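Local coordinates for protein PROBABLE CHAIN-FATTY-ACID-CoA LIGASE FADD13 (Mycobacterium tuberculosis, PDB 3T5C) that is a probable ligase of the AMP-binding (ANL) enzyme superfamily, represented here by its large N-terminal domain, at residues A[70-75]-A[214-219]; A[160-165]-A[174-179]; A[238-243]-A[267-272]; A[294-299]-A[313-318]; A[319-324]-A[387-392]. All coordinates share one frame; numbering follows the deposited sequence.

Contact 1: residues A[70-75]-A[214-219]; sequences LFYGAA and TVIFSA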
# COMPACT_ATOMS: atom_id res chain seq x y z
N LEU A 70 -4.89 -2.79 -12.58
CA LEU A 70 -3.68 -3.10 -13.32
C LEU A 70 -2.80 -4.01 -12.48
O LEU A 70 -2.27 -4.99 -12.98
CB LEU A 70 -2.93 -1.83 -13.72
CG LEU A 70 -3.42 -1.19 -15.02
CD1 LEU A 70 -2.82 0.19 -15.19
CD2 LEU A 70 -3.06 -2.08 -16.20
N PHE A 71 -2.65 -3.70 -11.19
CA PHE A 71 -1.81 -4.54 -10.35
C PHE A 71 -2.49 -5.86 -9.99
O PHE A 71 -1.82 -6.88 -9.80
CB PHE A 71 -1.26 -3.75 -9.14
CG PHE A 71 -2.04 -3.91 -7.86
CD1 PHE A 71 -2.09 -5.12 -7.19
CD2 PHE A 71 -2.67 -2.80 -7.29
CE1 PHE A 71 -2.74 -5.24 -5.97
CE2 PHE A 71 -3.32 -2.89 -6.07
CZ PHE A 71 -3.36 -4.12 -5.40
N TYR A 72 -3.82 -5.87 -9.90
CA TYR A 72 -4.54 -7.12 -9.64
C TYR A 72 -4.43 -7.99 -10.90
O TYR A 72 -4.26 -9.21 -10.81
CB TYR A 72 -6.01 -6.86 -9.32
CG TYR A 72 -6.30 -6.53 -7.87
CD1 TYR A 72 -5.97 -7.42 -6.85
CD2 TYR A 72 -6.95 -5.34 -7.52
CE1 TYR A 72 -6.26 -7.14 -5.52
CE2 TYR A 72 -7.26 -5.05 -6.18
CZ TYR A 72 -6.91 -5.95 -5.19
OH TYR A 72 -7.22 -5.68 -3.88
N GLY A 73 -4.52 -7.37 -12.07
CA GLY A 73 -4.41 -8.11 -13.32
C GLY A 73 -3.01 -8.69 -13.47
O GLY A 73 -2.82 -9.80 -13.97
N ALA A 74 -2.01 -7.92 -13.04
CA ALA A 74 -0.63 -8.38 -13.11
C ALA A 74 -0.50 -9.56 -12.15
O ALA A 74 0.22 -10.53 -12.41
CB ALA A 74 0.33 -7.24 -12.72
N ALA A 75 -1.20 -9.46 -11.02
CA ALA A 75 -1.17 -10.51 -10.01
C ALA A 75 -1.66 -11.83 -10.61
O ALA A 75 -1.08 -12.88 -10.37
CB ALA A 75 -2.05 -10.12 -8.83
N THR A 214 -3.38 -1.58 1.99
CA THR A 214 -4.73 -1.19 2.40
C THR A 214 -5.75 -1.58 1.33
O THR A 214 -6.79 -2.16 1.63
CB THR A 214 -4.80 0.32 2.65
OG1 THR A 214 -3.99 0.64 3.79
CG2 THR A 214 -6.25 0.77 2.89
N VAL A 215 -5.43 -1.26 0.08
CA VAL A 215 -6.29 -1.61 -1.04
C VAL A 215 -6.50 -3.12 -1.03
O VAL A 215 -7.61 -3.61 -1.24
CB VAL A 215 -5.65 -1.22 -2.39
CG1 VAL A 215 -6.42 -1.86 -3.54
CG2 VAL A 215 -5.62 0.29 -2.53
N ILE A 216 -5.42 -3.85 -0.76
CA ILE A 216 -5.47 -5.30 -0.73
C ILE A 216 -6.23 -5.93 0.44
O ILE A 216 -7.00 -6.86 0.23
CB ILE A 216 -4.03 -5.88 -0.81
CG1 ILE A 216 -3.44 -5.57 -2.19
CG2 ILE A 216 -4.05 -7.38 -0.56
CD1 ILE A 216 -2.01 -6.01 -2.36
N PHE A 217 -6.03 -5.46 1.67
CA PHE A 217 -6.79 -6.09 2.74
C PHE A 217 -8.25 -5.65 2.67
O PHE A 217 -9.13 -6.32 3.20
CB PHE A 217 -6.15 -5.86 4.12
CG PHE A 217 -6.32 -4.48 4.69
CD1 PHE A 217 -7.56 -4.02 5.13
CD2 PHE A 217 -5.21 -3.66 4.89
CE1 PHE A 217 -7.69 -2.79 5.76
CE2 PHE A 217 -5.32 -2.42 5.52
CZ PHE A 217 -6.56 -1.99 5.96
N SER A 218 -8.51 -4.55 1.98
CA SER A 218 -9.87 -4.08 1.82
C SER A 218 -10.65 -5.13 1.03
O SER A 218 -11.77 -5.51 1.40
CB SER A 218 -9.91 -2.74 1.11
OG SER A 218 -9.51 -1.70 1.98
N ALA A 219 -10.05 -5.63 -0.06
CA ALA A 219 -10.72 -6.65 -0.86
C ALA A 219 -10.80 -7.94 -0.07
O ALA A 219 -11.80 -8.65 -0.14
CB ALA A 219 -9.95 -6.90 -2.18
O HOH W 1 -9.27 -3.66 -3.42
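Phe-71 turns the rim of its ring onto the side chain of Ile-216, with CZ 3.5 Å from CG1 close to the ring plane. Val-215 meets the same rim further round, its CG1 lying 4.1 Å from Phe-71 CE2. The thin rim of the ring thus abuts two branched aliphatic chains, which suits phenylalanine to this buried place. Next to it in the helix, the Tyr-72 ring carries Phe-71 CE1 over its centre, so the two aromatics reach across as a pair. The methyl of Ala-219 is small enough to let the tyrosine hydroxyl come down beside it, Tyr-72 OH being 3.4 Å from Ala-219 CB. With CG anti to the carbonyl carbon (chi1 -85°), the phenol extends to the partner helix. There water 1 lies 2.9 Å from Tyr-72 OH and donates a 2.7 Å hydrogen bond to Val-215 O, giving the buried hydroxyl a polar neighbour among apolar groups. Helix 4-14 also borders the interface, through Ile-4 and Leu-8 on Tyr-72 and Met-7 on Ile-216. The axes stay 12.4 Å apart and cross at -70°, so large aromatics bridge the gap. This is helix-helix packing between the connecting helices of two beta-alpha-beta units: helix 65-77 links strands of the four-stranded parallel sheet, and helix 209-221 joins neighbouring parallel strands of the large mixed sheet.

Contact 2: residues A[160-165]-A[174-179]; sequences FIMYTS and VVHTHE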
# COMPACT_ATOMS: atom_id res chain seq x y z
N PHE A 160 5.51 -7.46 -6.38
CA PHE A 160 5.81 -6.02 -6.36
C PHE A 160 7.27 -5.71 -6.10
O PHE A 160 7.95 -6.42 -5.36
CB PHE A 160 5.04 -5.29 -5.24
CG PHE A 160 3.56 -5.18 -5.44
CD1 PHE A 160 2.68 -5.90 -4.63
CD2 PHE A 160 3.02 -4.30 -6.38
CE1 PHE A 160 1.28 -5.75 -4.75
CE2 PHE A 160 1.63 -4.14 -6.51
CZ PHE A 160 0.76 -4.86 -5.70
N ILE A 161 7.74 -4.61 -6.70
CA ILE A 161 9.08 -4.11 -6.44
C ILE A 161 8.80 -2.65 -6.07
O ILE A 161 8.40 -1.86 -6.92
CB ILE A 161 10.01 -4.15 -7.68
CG1 ILE A 161 10.17 -5.59 -8.19
CG2 ILE A 161 11.38 -3.55 -7.31
CD1 ILE A 161 11.11 -5.72 -9.37
N MET A 162 8.97 -2.33 -4.80
CA MET A 162 8.71 -0.98 -4.32
C MET A 162 10.03 -0.34 -3.91
O MET A 162 10.70 -0.83 -3.00
CB MET A 162 7.75 -1.06 -3.12
CG MET A 162 6.47 -1.89 -3.39
SD MET A 162 5.54 -2.36 -1.87
CE MET A 162 4.91 -4.02 -2.27
N TYR A 163 10.40 0.74 -4.58
CA TYR A 163 11.65 1.41 -4.28
C TYR A 163 11.56 2.32 -3.07
O TYR A 163 10.56 3.01 -2.87
CB TYR A 163 12.15 2.21 -5.49
CG TYR A 163 12.74 1.31 -6.55
CD1 TYR A 163 11.92 0.61 -7.43
CD2 TYR A 163 14.12 1.08 -6.61
CE1 TYR A 163 12.44 -0.30 -8.34
CE2 TYR A 163 14.66 0.17 -7.51
CZ TYR A 163 13.81 -0.52 -8.37
OH TYR A 163 14.32 -1.44 -9.25
N THR A 164 12.61 2.30 -2.25
CA THR A 164 12.68 3.10 -1.04
C THR A 164 14.10 3.65 -0.88
O THR A 164 15.07 2.98 -1.24
CB THR A 164 12.34 2.26 0.20
OG1 THR A 164 12.27 3.11 1.35
CG2 THR A 164 13.41 1.18 0.43
N SER A 165 14.20 4.86 -0.34
CA SER A 165 15.49 5.51 -0.11
C SER A 165 16.49 5.26 -1.24
O SER A 165 16.93 6.19 -1.91
CB SER A 165 16.09 5.05 1.22
OG SER A 165 17.34 5.68 1.48
N VAL A 174 12.42 -2.93 -3.24
CA VAL A 174 11.96 -3.93 -2.27
C VAL A 174 11.03 -4.92 -2.98
O VAL A 174 9.96 -4.54 -3.47
CB VAL A 174 11.19 -3.26 -1.09
CG1 VAL A 174 10.63 -4.32 -0.14
CG2 VAL A 174 12.12 -2.31 -0.35
N VAL A 175 11.44 -6.18 -3.06
CA VAL A 175 10.60 -7.15 -3.75
C VAL A 175 9.70 -7.92 -2.81
O VAL A 175 10.15 -8.54 -1.85
CB VAL A 175 11.43 -8.17 -4.61
CG1 VAL A 175 12.58 -7.47 -5.33
CG2 VAL A 175 11.95 -9.29 -3.75
N HIS A 176 8.40 -7.85 -3.10
CA HIS A 176 7.38 -8.55 -2.32
C HIS A 176 6.70 -9.61 -3.17
O HIS A 176 6.59 -9.50 -4.39
CB HIS A 176 6.36 -7.56 -1.77
CG HIS A 176 6.74 -6.97 -0.45
ND1 HIS A 176 6.84 -7.74 0.69
CD2 HIS A 176 7.08 -5.71 -0.09
CE1 HIS A 176 7.23 -6.97 1.70
NE2 HIS A 176 7.38 -5.74 1.25
N THR A 177 6.24 -10.65 -2.50
CA THR A 177 5.60 -11.77 -3.16
C THR A 177 4.10 -11.85 -2.86
O THR A 177 3.57 -11.07 -2.06
CB THR A 177 6.26 -13.07 -2.69
OG1 THR A 177 5.99 -13.25 -1.29
CG2 THR A 177 7.78 -13.00 -2.90
N HIS A 178 3.42 -12.78 -3.50
CA HIS A 178 1.99 -12.96 -3.27
C HIS A 178 1.84 -13.33 -1.80
O HIS A 178 0.96 -12.82 -1.10
CB HIS A 178 1.44 -14.06 -4.18
CG HIS A 178 1.32 -13.65 -5.62
ND1 HIS A 178 0.14 -13.21 -6.18
CD2 HIS A 178 2.26 -13.54 -6.59
CE1 HIS A 178 0.35 -12.85 -7.43
NE2 HIS A 178 1.63 -13.04 -7.71
N GLU A 179 2.73 -14.20 -1.32
CA GLU A 179 2.67 -14.64 0.07
C GLU A 179 3.04 -13.55 1.09
O GLU A 179 2.44 -13.48 2.16
CB GLU A 179 3.56 -15.86 0.28
CG GLU A 179 3.58 -16.35 1.72
CD GLU A 179 2.21 -16.85 2.20
OE1 GLU A 179 2.03 -16.99 3.43
OE2 GLU A 179 1.32 -17.12 1.36
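Met-162 sets CG anti to its carbonyl carbon (chi1 -52°) and bends at chi3 (-144°), which swings its methyl across to His-176, where CE lies 3.5 Å from CD2. The two side chains cross at about a right angle on one face of a beta hairpin formed by strands 158-164 and 172-177. A flexible thioether suits this place because it can follow the outline of the imidazole. The ring itself is held from outside the hairpin: His-176 ND1 is hydrogen-bonded to Ser-180 OG and NE2 to Thr-304 O, so both nitrogens of this buried group have partners. On the other face Ile-161 and Val-175, a non-hydrogen-bonded pair, lie side by side and point the same way; both are beta-branched, which suits an extended strand.

The backbones are antiparallel and closely tied. Phe-160 N donates to His-176 O at 3.0 Å, and His-176 N returns a bond to Phe-160 O at 2.7 Å. Met-162 and Val-174 form the second hydrogen-bonded pair, with Met-162 N 2.8 Å from Val-174 O. The loop between the strands carries the glycine-, serine- and threonine-rich signature of the AMP-binding family; part of it, 166-169, is not modelled, consistent with mobility. Beyond the hairpin Thr-177 serves as N-cap of helix 178-191. Nearer the loop, a methyl-to-methyl touch extends the contact, Thr-164 CG2 resting 3.8 Å from Val-174 CG2.

Contact 3: residues A[238-243]-A[267-272]; sequences SLIVEE and LDAPDF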
# COMPACT_ATOMS: atom_id res chain seq x y z
N SER A 238 -16.69 16.42 4.06
CA SER A 238 -17.95 16.20 3.35
C SER A 238 -17.93 14.79 2.77
O SER A 238 -18.91 14.05 2.87
CB SER A 238 -18.11 17.21 2.21
OG SER A 238 -18.38 18.52 2.70
N LEU A 239 -16.81 14.43 2.16
CA LEU A 239 -16.64 13.10 1.58
C LEU A 239 -16.83 12.05 2.67
O LEU A 239 -17.58 11.09 2.50
CB LEU A 239 -15.23 12.98 0.98
CG LEU A 239 -14.82 11.60 0.44
CD1 LEU A 239 -15.78 11.18 -0.67
CD2 LEU A 239 -13.39 11.67 -0.08
N ILE A 240 -16.13 12.24 3.79
CA ILE A 240 -16.21 11.32 4.91
C ILE A 240 -17.66 11.12 5.35
O ILE A 240 -18.12 9.99 5.52
CB ILE A 240 -15.39 11.85 6.13
CG1 ILE A 240 -13.89 11.72 5.85
CG2 ILE A 240 -15.75 11.07 7.39
CD1 ILE A 240 -13.44 10.31 5.67
N VAL A 241 -18.37 12.23 5.52
CA VAL A 241 -19.76 12.19 5.95
C VAL A 241 -20.68 11.58 4.90
O VAL A 241 -21.42 10.65 5.18
CB VAL A 241 -20.26 13.62 6.31
CG1 VAL A 241 -21.68 13.56 6.86
CG2 VAL A 241 -19.32 14.26 7.33
N GLU A 242 -20.61 12.10 3.68
CA GLU A 242 -21.44 11.63 2.57
C GLU A 242 -21.30 10.14 2.26
O GLU A 242 -22.31 9.44 2.15
CB GLU A 242 -21.16 12.45 1.32
CG GLU A 242 -21.73 13.86 1.38
CD GLU A 242 -21.31 14.72 0.20
OE1 GLU A 242 -21.46 14.26 -0.95
OE2 GLU A 242 -20.83 15.85 0.43
N GLU A 243 -20.06 9.66 2.11
CA GLU A 243 -19.85 8.25 1.80
C GLU A 243 -19.90 7.33 3.02
O GLU A 243 -19.60 6.14 2.93
CB GLU A 243 -18.54 8.04 1.04
CG GLU A 243 -18.60 8.43 -0.44
CD GLU A 243 -19.78 7.80 -1.18
OE1 GLU A 243 -20.14 6.65 -0.89
OE2 GLU A 243 -20.34 8.47 -2.08
N LEU A 267 -18.17 19.36 13.18
CA LEU A 267 -18.12 18.07 12.49
C LEU A 267 -18.97 17.01 13.20
O LEU A 267 -18.91 16.87 14.42
CB LEU A 267 -16.66 17.60 12.37
CG LEU A 267 -16.30 16.29 11.65
CD1 LEU A 267 -16.46 15.12 12.60
CD2 LEU A 267 -17.17 16.13 10.41
N ASP A 268 -19.75 16.28 12.42
CA ASP A 268 -20.60 15.23 12.98
C ASP A 268 -20.66 14.04 12.04
O ASP A 268 -21.51 13.97 11.15
CB ASP A 268 -22.01 15.78 13.22
CG ASP A 268 -22.97 14.72 13.71
OD1 ASP A 268 -22.55 13.88 14.55
OD2 ASP A 268 -24.13 14.74 13.28
N ALA A 269 -19.73 13.10 12.24
CA ALA A 269 -19.64 11.89 11.43
C ALA A 269 -19.74 10.65 12.31
O ALA A 269 -18.72 10.09 12.73
CB ALA A 269 -18.32 11.89 10.67
N PRO A 270 -20.97 10.20 12.61
CA PRO A 270 -21.21 9.03 13.45
C PRO A 270 -20.72 7.71 12.86
O PRO A 270 -20.52 6.73 13.60
CB PRO A 270 -22.72 9.05 13.66
CG PRO A 270 -23.23 9.67 12.39
CD PRO A 270 -22.24 10.80 12.16
N ASP A 271 -20.52 7.66 11.55
CA ASP A 271 -20.05 6.42 10.94
C ASP A 271 -18.54 6.30 10.99
O ASP A 271 -18.00 5.20 10.86
CB ASP A 271 -20.53 6.33 9.49
CG ASP A 271 -22.05 6.37 9.39
OD1 ASP A 271 -22.70 5.47 9.96
OD2 ASP A 271 -22.58 7.29 8.73
N PHE A 272 -17.85 7.41 11.21
CA PHE A 272 -16.40 7.35 11.27
C PHE A 272 -15.92 6.83 12.62
O PHE A 272 -16.26 7.38 13.67
CB PHE A 272 -15.78 8.73 11.01
CG PHE A 272 -14.36 8.65 10.55
CD1 PHE A 272 -14.07 8.31 9.24
CD2 PHE A 272 -13.31 8.85 11.45
CE1 PHE A 272 -12.75 8.16 8.82
CE2 PHE A 272 -11.99 8.71 11.04
CZ PHE A 272 -11.71 8.36 9.72
O HOH W 2 -22.33 10.18 7.79
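Ile-240 is the principal bump of the helix, and it fits the hollow between the ring of Phe-272 and the methyl of Ala-269. Both of its branches are used: CG2 reaches Phe-272 CD1 at 3.7 Å, while CD1 lies 3.9 Å from Phe-272 CE1. The chi1 of -72° places CG1 anti to the carbonyl carbon and spreads the two branches along the ring. Ile-240 CG2 also comes to 4.2 Å from Ala-269 CB, where a single methyl forms a shallow floor. One residue on, Val-241 fills a second, more exposed hollow. Its CG2 stands 4.2 Å from Leu-267 CD2 and an equal 4.2 Å from Ala-269 CB, so the alanine serves both bumps.

The loop keeps its shape through a type I turn from Ala-269 to Phe-272, whose second position is filled by Pro-270 with a phi the ring enforces. Asp-271, in the third position, is joined to the helix by water 2, which donates to Val-241 O and to Asp-271 OD2; OD1 forms a salt bridge to Arg-244. On the inner side Phe-272 continues onto Phe-275 and Val-245. Helix 233-242 ends just before strand 247-250, and the loop leads into strand 274-278. The contact is thus a mainly apolar packing of a helix end on a connecting loop, in the alpha/beta part of the fold where two neighbouring parallel strands of the large mixed sheet begin.

Contact 4: residues A[294-299]-A[313-318]; sequences NIEVVQ and LLSEDA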
# COMPACT_ATOMS: atom_id res chain seq x y z
N ASN A 294 -15.04 12.08 19.04
CA ASN A 294 -15.42 10.68 18.91
C ASN A 294 -14.68 10.01 17.75
O ASN A 294 -15.22 9.14 17.07
CB ASN A 294 -16.93 10.57 18.72
CG ASN A 294 -17.70 11.21 19.85
OD1 ASN A 294 -17.60 10.78 21.01
ND2 ASN A 294 -18.47 12.25 19.54
N ILE A 295 -13.45 10.45 17.52
CA ILE A 295 -12.62 9.90 16.46
C ILE A 295 -11.40 9.28 17.11
O ILE A 295 -10.65 9.96 17.81
CB ILE A 295 -12.13 10.99 15.49
CG1 ILE A 295 -13.32 11.77 14.92
CG2 ILE A 295 -11.31 10.34 14.37
CD1 ILE A 295 -14.10 11.04 13.85
N GLU A 296 -11.19 8.00 16.88
CA GLU A 296 -10.03 7.32 17.44
C GLU A 296 -8.90 7.28 16.42
O GLU A 296 -9.11 7.54 15.23
CB GLU A 296 -10.41 5.91 17.87
CG GLU A 296 -11.13 5.85 19.21
CD GLU A 296 -11.55 4.44 19.60
OE1 GLU A 296 -11.56 4.15 20.82
OE2 GLU A 296 -11.87 3.62 18.71
N VAL A 297 -7.70 6.96 16.88
CA VAL A 297 -6.54 6.90 16.00
C VAL A 297 -5.71 5.65 16.21
O VAL A 297 -5.36 5.29 17.33
CB VAL A 297 -5.62 8.11 16.22
CG1 VAL A 297 -4.46 8.06 15.24
CG2 VAL A 297 -6.40 9.40 16.06
N VAL A 298 -5.42 4.96 15.11
CA VAL A 298 -4.59 3.77 15.15
C VAL A 298 -3.29 4.15 14.45
O VAL A 298 -3.30 4.62 13.32
CB VAL A 298 -5.25 2.58 14.43
CG1 VAL A 298 -4.31 1.39 14.44
CG2 VAL A 298 -6.55 2.21 15.13
N GLN A 299 -2.18 3.96 15.14
CA GLN A 299 -0.88 4.30 14.58
C GLN A 299 0.10 3.16 14.75
O GLN A 299 -0.16 2.21 15.49
CB GLN A 299 -0.34 5.56 15.26
CG GLN A 299 -0.58 5.59 16.76
CD GLN A 299 -0.18 6.91 17.38
OE1 GLN A 299 -0.62 7.25 18.48
NE2 GLN A 299 0.65 7.67 16.68
N LEU A 313 -0.42 0.51 17.48
CA LEU A 313 -0.85 0.97 18.79
C LEU A 313 -2.36 1.16 18.68
O LEU A 313 -2.83 2.08 18.01
CB LEU A 313 -0.18 2.31 19.15
CG LEU A 313 -0.49 2.85 20.55
CD1 LEU A 313 0.02 1.89 21.59
CD2 LEU A 313 0.16 4.22 20.72
N LEU A 314 -3.12 0.27 19.31
CA LEU A 314 -4.57 0.32 19.25
C LEU A 314 -5.12 1.58 19.90
O LEU A 314 -4.61 2.04 20.91
CB LEU A 314 -5.17 -0.93 19.88
CG LEU A 314 -4.89 -2.25 19.15
CD1 LEU A 314 -5.36 -2.15 17.70
CD2 LEU A 314 -3.40 -2.57 19.19
N SER A 315 -6.17 2.13 19.30
CA SER A 315 -6.80 3.36 19.77
C SER A 315 -6.90 3.52 21.29
O SER A 315 -6.60 4.59 21.82
CB SER A 315 -8.18 3.54 19.12
OG SER A 315 -8.98 2.37 19.26
N GLU A 316 -7.30 2.46 21.98
CA GLU A 316 -7.44 2.52 23.44
C GLU A 316 -6.15 2.84 24.21
O GLU A 316 -6.21 3.25 25.37
CB GLU A 316 -8.01 1.20 23.96
CG GLU A 316 -7.11 -0.00 23.74
CD GLU A 316 -7.29 -1.07 24.80
OE1 GLU A 316 -8.43 -1.55 24.98
OE2 GLU A 316 -6.29 -1.41 25.46
N ASP A 317 -4.99 2.65 23.57
CA ASP A 317 -3.70 2.94 24.21
C ASP A 317 -3.06 4.21 23.66
O ASP A 317 -2.01 4.63 24.13
CB ASP A 317 -2.73 1.78 24.01
CG ASP A 317 -3.18 0.51 24.69
OD1 ASP A 317 -3.64 0.59 25.85
OD2 ASP A 317 -3.08 -0.58 24.07
N ALA A 318 -3.71 4.81 22.66
CA ALA A 318 -3.22 6.02 22.01
C ALA A 318 -2.74 7.12 22.95
O ALA A 318 -1.76 7.81 22.68
CB ALA A 318 -4.30 6.57 21.08
O HOH W 3 -2.92 4.69 18.55
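Leu-313 N donates a short, nearly straight hydrogen bond to Gln-299 O, 2.6 Å long with an N-H...O angle of 174°. The return bond of this antiparallel pair, from Gln-299 N to Leu-313 O, is weak at 3.5 Å. Regular pairing ends here, and water 3 links the two chains, donating to Leu-313 O at 2.7 Å and to Val-297 O at 2.8 Å, although other acceptors compete for its protons. On the pair's shared face Gln-299 and Leu-313 lie side by side, pointing the same way, with Gln-299 CG 4.1 Å from Leu-313 CB. The aliphatic stem of the glutamine thus gives the branched leucine an apolar neighbour.

Past the pair the chain 313-318 curls into a turn, with Asp-317 N bonded to Leu-314 O, and Ser-315 takes over the contact. Its CA makes a CH...O approach to Val-297 O at 3.4 Å. Its small side chain lies along Glu-296, Ser-315 CB being 3.5 Å from Glu-296 CB, and the carboxylate runs on past it so that OE2 lies 3.2 Å from Ser-315 OG, at an exposed place. Val-297 and Val-298 are beta-branched, well suited to an extended buried strand, and Val-298 is hydrogen-bonded through its backbone to Phe-275 and Thr-277. The arrangement is a beta hairpin of strands 296-302 and 310-313, where the large mixed sheet changes from parallel to antiparallel order.

Contact 5: residues A[319-324]-A[387-392]; sequences LRKAGS and DDEGYL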
# COMPACT_ATOMS: atom_id res chain seq x y z
N LEU A 319 -3.45 7.29 24.07
CA LEU A 319 -3.07 8.32 25.02
C LEU A 319 -2.25 7.74 26.16
O LEU A 319 -1.25 8.33 26.58
CB LEU A 319 -4.33 9.01 25.56
CG LEU A 319 -4.19 10.48 25.96
CD1 LEU A 319 -3.71 11.31 24.77
CD2 LEU A 319 -5.54 10.99 26.44
N ARG A 320 -2.66 6.57 26.66
CA ARG A 320 -1.96 5.92 27.76
C ARG A 320 -0.50 5.58 27.43
O ARG A 320 0.36 5.60 28.31
CB ARG A 320 -2.70 4.64 28.16
CG ARG A 320 -2.12 3.93 29.37
CD ARG A 320 -3.00 2.77 29.81
NE ARG A 320 -2.91 1.61 28.93
CZ ARG A 320 -1.92 0.73 28.96
NH1 ARG A 320 -0.93 0.86 29.83
NH2 ARG A 320 -1.92 -0.30 28.12
N LYS A 321 -0.22 5.28 26.17
CA LYS A 321 1.13 4.93 25.75
C LYS A 321 1.64 5.89 24.68
O LYS A 321 2.30 5.48 23.74
CB LYS A 321 1.18 3.51 25.18
CG LYS A 321 0.60 2.45 26.10
CD LYS A 321 1.36 2.33 27.40
CE LYS A 321 2.75 1.77 27.19
NZ LYS A 321 3.35 1.34 28.49
N ALA A 322 1.31 7.17 24.83
CA ALA A 322 1.74 8.18 23.87
C ALA A 322 3.24 8.05 23.56
O ALA A 322 4.05 7.81 24.45
CB ALA A 322 1.44 9.57 24.41
N GLY A 323 3.58 8.18 22.28
CA GLY A 323 4.97 8.07 21.87
C GLY A 323 5.33 6.67 21.42
O GLY A 323 6.31 6.48 20.70
N SER A 324 4.53 5.68 21.83
CA SER A 324 4.77 4.30 21.46
C SER A 324 4.34 4.00 20.03
O SER A 324 3.44 4.64 19.49
CB SER A 324 4.04 3.36 22.42
OG SER A 324 4.24 2.01 22.07
N ASP A 387 9.11 -2.09 26.25
CA ASP A 387 8.81 -2.22 27.68
C ASP A 387 8.18 -3.55 28.04
O ASP A 387 7.93 -4.39 27.17
CB ASP A 387 7.91 -1.07 28.17
CG ASP A 387 6.50 -1.09 27.58
OD1 ASP A 387 5.96 -2.19 27.32
OD2 ASP A 387 5.92 0.00 27.40
N ASP A 388 7.92 -3.73 29.34
CA ASP A 388 7.34 -4.96 29.87
C ASP A 388 5.99 -5.38 29.28
O ASP A 388 5.66 -6.57 29.31
CB ASP A 388 7.20 -4.86 31.39
CG ASP A 388 8.52 -5.06 32.11
OD1 ASP A 388 8.51 -5.18 33.35
OD2 ASP A 388 9.57 -5.09 31.43
N GLU A 389 5.21 -4.44 28.77
CA GLU A 389 3.92 -4.78 28.19
C GLU A 389 4.09 -5.10 26.72
O GLU A 389 3.13 -5.49 26.04
CB GLU A 389 2.91 -3.64 28.34
CG GLU A 389 2.49 -3.33 29.76
CD GLU A 389 1.34 -2.34 29.80
OE1 GLU A 389 0.23 -2.71 29.35
OE2 GLU A 389 1.54 -1.20 30.26
N GLY A 390 5.31 -4.92 26.22
CA GLY A 390 5.58 -5.19 24.82
C GLY A 390 5.42 -3.98 23.93
O GLY A 390 5.41 -4.11 22.71
N TYR A 391 5.29 -2.80 24.52
CA TYR A 391 5.15 -1.60 23.70
C TYR A 391 6.49 -1.14 23.15
O TYR A 391 7.49 -1.10 23.87
CB TYR A 391 4.47 -0.47 24.47
CG TYR A 391 3.01 -0.73 24.75
CD1 TYR A 391 2.62 -1.47 25.86
CD2 TYR A 391 2.02 -0.29 23.87
CE1 TYR A 391 1.28 -1.75 26.10
CE2 TYR A 391 0.67 -0.58 24.10
CZ TYR A 391 0.31 -1.31 25.22
OH TYR A 391 -1.01 -1.59 25.48
N LEU A 392 6.51 -0.82 21.87
CA LEU A 392 7.72 -0.38 21.20
C LEU A 392 7.84 1.13 21.10
O LEU A 392 6.87 1.84 20.88
CB LEU A 392 7.80 -0.98 19.79
CG LEU A 392 8.91 -0.44 18.88
CD1 LEU A 392 10.27 -0.83 19.44
CD2 LEU A 392 8.73 -1.00 17.47
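The ring of Tyr-391 has the methylene chain of Lys-321 over one face, while Ser-324 OG and Asp-387 OD1 lie at its edge. Lys-321 CE sits 3.7 Å from the ring centroid, a CH-pi contact, and the bends of the lysine chain at chi2 and chi3 fold it across the tyrosine. The guanidinium of Arg-320 stands almost perpendicular to that ring (86°), with Lys-321 CD over one of its faces. At its edge comes Glu-389, whose carboxylate is nearly coplanar with it. Arg-320 NH1 meets the syn lone pair of Glu-389 OE2 at 3.2 Å, a salt bridge within the guanidinium plane; a weak bond from NH2 to OE1 runs beside it.

Lys-321 NZ forms a further salt bridge to Asp-387 OD2 at 3.1 Å and a looser one to Glu-389 OE2 at 3.6 Å. The other carboxylate oxygen, Asp-387 OD1, shapes its own loop: it accepts from Glu-389 N at 2.8 Å in an Asx turn and from Tyr-391 N at 2.9 Å, from opposite faces of its plane. Gly-390 suits the end of this turn because its phi is positive (92°). At the inner end Ser-324 OG donates to Leu-392 O at 2.9 Å. Asp-317 pairs with both Arg-320 NH2 and Tyr-391 OH, binding cation and phenol together. The chemistry is that of a charge network: two cations alternate with carboxylates, so each charge probably stabilises its neighbours, and the tyrosine gives the lysine chain an apolar bed at a partly exposed surface.

In the fold
From the N terminus, contact 1 joins helix 65-77 to helix 209-221, closing a long loop. Contact 2, the 160-165/174-179 hairpin, falls wholly within it and touches contact 1 where Phe-160 packs on Phe-71 and Ile-216. The others follow in series, and none cross. Contact 3 closes a short loop between helix 233-242 and the approach to strand 274-278; Phe-272 then meets Ile-295 of contact 4, which closes the tight hairpin of strands 296-302 and 310-313 toward the far edge of the large mixed sheet. Contact 5 continues directly from 313-318 and closes a longer loop of about 60 residues to 387-392 near the C terminus, where Asp-317 and Leu-313 of contact 4 both meet Tyr-391.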